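Local coordinates for protein acyl-coenzyme A oxidase 1 (Yarrowia lipolytica, PDB 5Y9D) that oxidises acyl-CoA esters to 2-trans-enoyl-CoAs with an FAD cofactor, reducing oxygen to hydrogen peroxide, in peroxisomal fatty acid beta-oxidation, at residues W382-T385 / T386-L390; T104-E107 / K108-L111. All coordinates share one frame; numbering follows the deposited sequence.

Contact 1: W382-T385 / T386-L390; sequences WIET and TDRIL
The carbonyl oxygen of W382 takes two hydrogen bonds from one residue, T386. The backbone N of T386 lies 3.1 Å from W382 O with an N-H...O angle of 158°, the regular i to i+4 bond of the helix, and the hydroxyl OG1 of T386 adds a second at 3.1 Å to W382 O. The two donors come in from opposite faces of the carbonyl plane. A threonine hydroxyl bonded back to the carbonyl four residues earlier is a common helix feature; it satisfies the OH within the helix. With chi1 of T386 at 67°, OG1 sits between backbone N and carbonyl carbon, while CG2 is carried over one face of the W382 six-membered ring, though the modelled fit is too tight for its detail to be trusted. One turn on, T385 O accepts from I389 N at 3.0 Å. Between these, the bonds from D387 N to I383 O and from R388 N to E384 O are weak, both 3.5 Å. E384 OE1 and R388 NH1 form a long salt bridge of 3.6 Å; carboxylate and guanidinium planes stand 87° apart, and the attraction is one of charge alone. D409 is a second, long and weak partner of NH1. Near the end of helix 355-391, W382 packs on I309 and R310 of helix 306-334, and T385 and I389 lean on D409, L413 and T410 of helix 400-437.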
ATOM      1  N   TRP A 382     -28.187  10.446   0.969  1.00 49.46           N
ATOM      2  CA  TRP A 382     -28.467   9.651  -0.236  1.00 51.47           C
ATOM      3  C   TRP A 382     -29.877   9.041  -0.195  1.00 54.07           C
ATOM      4  O   TRP A 382     -30.597   9.074  -1.197  1.00 58.18           O
ATOM      5  CB  TRP A 382     -27.458   8.513  -0.459  1.00 52.75           C
ATOM      6  CG  TRP A 382     -28.045   7.463  -1.361  1.00 53.40           C
ATOM      7  CD1 TRP A 382     -28.776   6.348  -0.993  1.00 54.91           C
ATOM      8  CD2 TRP A 382     -28.026   7.475  -2.776  1.00 56.10           C
ATOM      9  NE1 TRP A 382     -29.198   5.664  -2.106  1.00 56.44           N
ATOM     10  CE2 TRP A 382     -28.748   6.331  -3.217  1.00 59.17           C
ATOM     11  CE3 TRP A 382     -27.470   8.338  -3.721  1.00 57.28           C
ATOM     12  CZ2 TRP A 382     -28.917   6.030  -4.564  1.00 62.99           C
ATOM     13  CZ3 TRP A 382     -27.633   8.039  -5.066  1.00 68.50           C
ATOM     14  CH2 TRP A 382     -28.350   6.888  -5.478  1.00 70.29           C
ATOM     15  N   ILE A 383     -30.255   8.458   0.939  1.00 50.75           N
ATOM     16  CA  ILE A 383     -31.522   7.759   1.020  1.00 52.58           C
ATOM     17  C   ILE A 383     -32.671   8.761   0.968  1.00 61.07           C
ATOM     18  O   ILE A 383     -33.696   8.501   0.319  1.00 57.72           O
ATOM     19  CB  ILE A 383     -31.614   6.857   2.271  1.00 52.10           C
ATOM     20  CG1 ILE A 383     -30.638   5.686   2.111  1.00 49.59           C
ATOM     21  CG2 ILE A 383     -33.048   6.354   2.473  1.00 50.68           C
ATOM     22  CD1 ILE A 383     -30.933   4.481   2.972  1.00 49.51           C
ATOM     23  N   GLU A 384     -32.485   9.901   1.635  1.00 67.21           N
ATOM     24  CA  GLU A 384     -33.462  10.990   1.594  1.00 71.98           C
ATOM     25  C   GLU A 384     -33.561  11.590   0.191  1.00 71.34           C
ATOM     26  O   GLU A 384     -34.654  11.783  -0.340  1.00 76.85           O
ATOM     27  CB  GLU A 384     -33.093  12.083   2.611  1.00 75.82           C
ATOM     28  CG  GLU A 384     -33.806  13.428   2.428  1.00 79.79           C
ATOM     29  CD  GLU A 384     -33.054  14.418   1.536  1.00 82.94           C
ATOM     30  OE1 GLU A 384     -33.717  15.133   0.743  1.00 78.72           O
ATOM     31  OE2 GLU A 384     -31.804  14.490   1.627  1.00 87.03           O
ATOM     32  N   THR A 385     -32.418  11.885  -0.408  1.00 69.94           N
ATOM     33  CA  THR A 385     -32.410  12.628  -1.650  1.00 69.36           C
ATOM     34  C   THR A 385     -33.021  11.835  -2.815  1.00 68.85           C
ATOM     35  O   THR A 385     -33.714  12.416  -3.641  1.00 71.54           O
ATOM     36  CB  THR A 385     -30.995  13.114  -2.011  1.00 69.39           C
ATOM     37  OG1 THR A 385     -31.083  14.329  -2.764  1.00 74.04           O
ATOM     38  CG2 THR A 385     -30.227  12.051  -2.821  1.00 69.77           C
ATOM     39  N   THR A 386     -32.778  10.526  -2.876  1.00 68.74           N
ATOM     40  CA  THR A 386     -33.262   9.710  -4.001  1.00 71.49           C
ATOM     41  C   THR A 386     -34.735   9.241  -3.851  1.00 76.90           C
ATOM     42  O   THR A 386     -35.339   8.796  -4.832  1.00 77.68           O
ATOM     43  CB  THR A 386     -32.343   8.496  -4.289  1.00 67.25           C
ATOM     44  OG1 THR A 386     -32.413   7.573  -3.201  1.00 68.47           O
ATOM     45  CG2 THR A 386     -30.888   8.932  -4.516  1.00 62.52           C
ATOM     46  N   ASP A 387     -35.297   9.326  -2.640  1.00 78.09           N
ATOM     47  CA  ASP A 387     -36.757   9.253  -2.451  1.00 76.16           C
ATOM     48  C   ASP A 387     -37.373  10.394  -3.255  1.00 70.85           C
ATOM     49  O   ASP A 387     -38.255  10.172  -4.081  1.00 66.90           O
ATOM     50  CB  ASP A 387     -37.162   9.443  -0.972  1.00 81.94           C
ATOM     51  CG  ASP A 387     -36.822   8.245  -0.084  1.00 84.53           C
ATOM     52  OD1 ASP A 387     -36.408   7.183  -0.612  1.00 89.17           O
ATOM     53  OD2 ASP A 387     -36.980   8.379   1.156  1.00 74.61           O
ATOM     54  N   ARG A 388     -36.881  11.608  -2.982  1.00 64.56           N
ATOM     55  CA  ARG A 388     -37.358  12.849  -3.599  1.00 66.96           C
ATOM     56  C   ARG A 388     -37.234  12.852  -5.117  1.00 62.69           C
ATOM     57  O   ARG A 388     -38.206  13.147  -5.822  1.00 53.79           O
ATOM     58  CB  ARG A 388     -36.586  14.060  -3.048  1.00 73.29           C
ATOM     59  CG  ARG A 388     -37.084  14.570  -1.703  1.00 78.56           C
ATOM     60  CD  ARG A 388     -36.448  15.905  -1.349  1.00 81.89           C
ATOM     61  NE  ARG A 388     -37.235  16.622  -0.352  1.00 95.44           N
ATOM     62  CZ  ARG A 388     -36.815  17.685   0.343  1.00106.63           C
ATOM     63  NH1 ARG A 388     -35.588  18.186   0.174  1.00109.17           N
ATOM     64  NH2 ARG A 388     -37.636  18.254   1.224  1.00102.31           N
ATOM     65  N   ILE A 389     -36.027  12.548  -5.594  1.00 59.79           N
ATOM     66  CA  ILE A 389     -35.749  12.416  -7.021  1.00 61.45           C
ATOM     67  C   ILE A 389     -36.665  11.402  -7.705  1.00 57.63           C
ATOM     68  O   ILE A 389     -37.309  11.730  -8.675  1.00 51.63           O
ATOM     69  CB  ILE A 389     -34.259  12.083  -7.283  1.00 64.40           C
ATOM     70  CG1 ILE A 389     -33.467  13.381  -7.562  1.00 66.59           C
ATOM     71  CG2 ILE A 389     -34.078  11.096  -8.438  1.00 64.79           C
ATOM     72  CD1 ILE A 389     -33.640  13.960  -8.962  1.00 64.17           C
ATOM     73  N   LEU A 390     -36.731  10.181  -7.200  1.00 60.65           N
ATOM     74  CA  LEU A 390     -37.561   9.149  -7.853  1.00 63.46           C
ATOM     75  C   LEU A 390     -39.092   9.468  -7.818  1.00 63.64           C
ATOM     76  O   LEU A 390     -39.818   9.101  -8.739  1.00 53.88           O
ATOM     77  CB  LEU A 390     -37.254   7.740  -7.279  1.00 62.26           C
ATOM     78  CG  LEU A 390     -36.203   6.822  -7.962  1.00 63.23           C
ATOM     79  CD1 LEU A 390     -36.778   6.250  -9.263  1.00 63.45           C
ATOM     80  CD2 LEU A 390     -34.829   7.460  -8.201  1.00 59.28           C
TER

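Contact 2: T104-E107 / K108-L111; sequences TDTE and KLSL
The carboxylate of D105 meets the side chain of L109 at about a right angle: its carbon CG is 3.8 Å from L109 CB, and OD1 lies 4.0 Å from L109 CD1. OD2 comes near the backbone, 3.9 Å from S110 CA, but its polar partner is R113, further along the same helix, with which it forms a salt bridge. The next residue, T106, is the N-cap of helix 107-118. Its side chain places OG1 between its own backbone N and carbonyl carbon (chi1 60°), over the start of the helix, where it accepts from L109 N at 3.2 Å, at an N-H...O angle of 168°, giving that early amide an acceptor that no preceding helical carbonyl supplies. The same OG1 also touches L109 CG at 3.3 Å, so the cap and the leucine pack against each other. Backbone bonding then begins with S110 N to T106 O, 2.9 Å, followed by L111 N to E107 O, also 2.9 Å. The hydroxyl of S110 is hydrogen-bonded to R310 of helix 306-334, while L111 packs on R310 and S314 of that helix and on Q379 of helix 355-391.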
ATOM      1  N   THR A 104     -36.219  -8.971  -0.891  1.00 39.87           N
ATOM      2  CA  THR A 104     -36.843  -8.572   0.352  1.00 37.45           C
ATOM      3  C   THR A 104     -36.204  -7.342   0.961  1.00 37.76           C
ATOM      4  O   THR A 104     -36.873  -6.612   1.677  1.00 34.55           O
ATOM      5  CB  THR A 104     -36.887  -9.728   1.376  1.00 37.43           C
ATOM      6  OG1 THR A 104     -35.565 -10.199   1.676  1.00 36.99           O
ATOM      7  CG2 THR A 104     -37.729 -10.873   0.816  1.00 37.64           C
ATOM      8  N   ASP A 105     -34.930  -7.109   0.666  1.00 36.75           N
ATOM      9  CA  ASP A 105     -34.179  -6.066   1.339  1.00 38.46           C
ATOM     10  C   ASP A 105     -34.723  -4.671   1.003  1.00 40.10           C
ATOM     11  O   ASP A 105     -35.025  -4.352  -0.149  1.00 40.49           O
ATOM     12  CB  ASP A 105     -32.654  -6.130   0.994  1.00 40.42           C
ATOM     13  CG  ASP A 105     -31.856  -7.179   1.842  1.00 40.30           C
ATOM     14  OD1 ASP A 105     -32.409  -7.815   2.772  1.00 41.46           O
ATOM     15  OD2 ASP A 105     -30.647  -7.362   1.577  1.00 39.57           O
ATOM     16  N   THR A 106     -34.812  -3.836   2.034  1.00 40.33           N
ATOM     17  CA  THR A 106     -34.905  -2.393   1.871  1.00 39.28           C
ATOM     18  C   THR A 106     -33.564  -1.838   1.397  1.00 40.04           C
ATOM     19  O   THR A 106     -32.569  -2.552   1.377  1.00 35.46           O
ATOM     20  CB  THR A 106     -35.231  -1.719   3.219  1.00 38.13           C
ATOM     21  OG1 THR A 106     -34.186  -2.006   4.180  1.00 31.97           O
ATOM     22  CG2 THR A 106     -36.582  -2.202   3.730  1.00 35.74           C
ATOM     23  N   GLU A 107     -33.540  -0.552   1.059  1.00 46.41           N
ATOM     24  CA  GLU A 107     -32.298   0.140   0.673  1.00 50.66           C
ATOM     25  C   GLU A 107     -31.229   0.046   1.778  1.00 51.07           C
ATOM     26  O   GLU A 107     -30.063  -0.287   1.518  1.00 49.06           O
ATOM     27  CB  GLU A 107     -32.575   1.613   0.345  1.00 55.04           C
ATOM     28  CG  GLU A 107     -32.142   2.020  -1.059  1.00 62.49           C
ATOM     29  CD  GLU A 107     -33.096   1.529  -2.135  1.00 64.44           C
ATOM     30  OE1 GLU A 107     -32.822   1.740  -3.340  1.00 68.97           O
ATOM     31  OE2 GLU A 107     -34.131   0.925  -1.783  1.00 68.09           O
ATOM     32  N   LYS A 108     -31.646   0.314   3.013  1.00 52.18           N
ATOM     33  CA  LYS A 108     -30.747   0.277   4.172  1.00 50.24           C
ATOM     34  C   LYS A 108     -30.157  -1.127   4.367  1.00 43.87           C
ATOM     35  O   LYS A 108     -28.937  -1.275   4.482  1.00 38.25           O
ATOM     36  CB  LYS A 108     -31.488   0.752   5.426  1.00 58.65           C
ATOM     37  CG  LYS A 108     -30.604   1.167   6.599  1.00 68.17           C
ATOM     38  CD  LYS A 108     -30.977   2.547   7.163  1.00 73.26           C
ATOM     39  CE  LYS A 108     -32.361   2.576   7.815  1.00 79.31           C
ATOM     40  NZ  LYS A 108     -32.446   1.719   9.039  1.00 81.38           N
ATOM     41  N   LEU A 109     -31.014  -2.150   4.367  1.00 39.62           N
ATOM     42  CA  LEU A 109     -30.541  -3.545   4.451  1.00 37.29           C
ATOM     43  C   LEU A 109     -29.590  -3.921   3.320  1.00 36.17           C
ATOM     44  O   LEU A 109     -28.594  -4.601   3.548  1.00 38.74           O
ATOM     45  CB  LEU A 109     -31.704  -4.548   4.510  1.00 35.71           C
ATOM     46  CG  LEU A 109     -32.596  -4.456   5.758  1.00 36.26           C
ATOM     47  CD1 LEU A 109     -33.260  -5.775   6.089  1.00 36.28           C
ATOM     48  CD2 LEU A 109     -31.817  -3.984   6.975  1.00 37.30           C
ATOM     49  N   SER A 110     -29.876  -3.457   2.114  1.00 34.25           N
ATOM     50  CA  SER A 110     -29.078  -3.818   0.955  1.00 32.64           C
ATOM     51  C   SER A 110     -27.710  -3.216   1.144  1.00 32.24           C
ATOM     52  O   SER A 110     -26.711  -3.931   1.089  1.00 33.16           O
ATOM     53  CB  SER A 110     -29.781  -3.376  -0.347  1.00 34.44           C
ATOM     54  OG  SER A 110     -28.901  -2.995  -1.394  1.00 35.78           O
ATOM     55  N   LEU A 111     -27.651  -1.914   1.424  1.00 35.25           N
ATOM     56  CA  LEU A 111     -26.377  -1.251   1.719  1.00 34.00           C
ATOM     57  C   LEU A 111     -25.602  -2.063   2.757  1.00 33.57           C
ATOM     58  O   LEU A 111     -24.446  -2.453   2.520  1.00 31.75           O
ATOM     59  CB  LEU A 111     -26.600   0.171   2.236  1.00 38.36           C
ATOM     60  CG  LEU A 111     -27.003   1.218   1.177  1.00 46.99           C
ATOM     61  CD1 LEU A 111     -27.584   2.489   1.799  1.00 46.26           C
ATOM     62  CD2 LEU A 111     -25.828   1.568   0.255  1.00 49.90           C
TER

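From the N terminus, contact 2 comes first, at the turn where the chain leaves helix 101-104 and starts helix 107-118 in the N-terminal helical part. Contact 1 follows some 270 residues later, near the end of helix 355-391 in the C-alpha1 domain. Each spans adjacent residues and closes no long loop; the two lie in series, neither nesting nor crossing. They nevertheless touch in space, their centres about 15 Å apart: I383 CD1 packs 4.1 Å from L111 CD1 and 4.2 Å from E107 CB, joining the start of helix 107-118 to helix 355-391. R310 of helix 306-334 is shared, meeting W382 in contact 1 and S110 and L111 in contact 2.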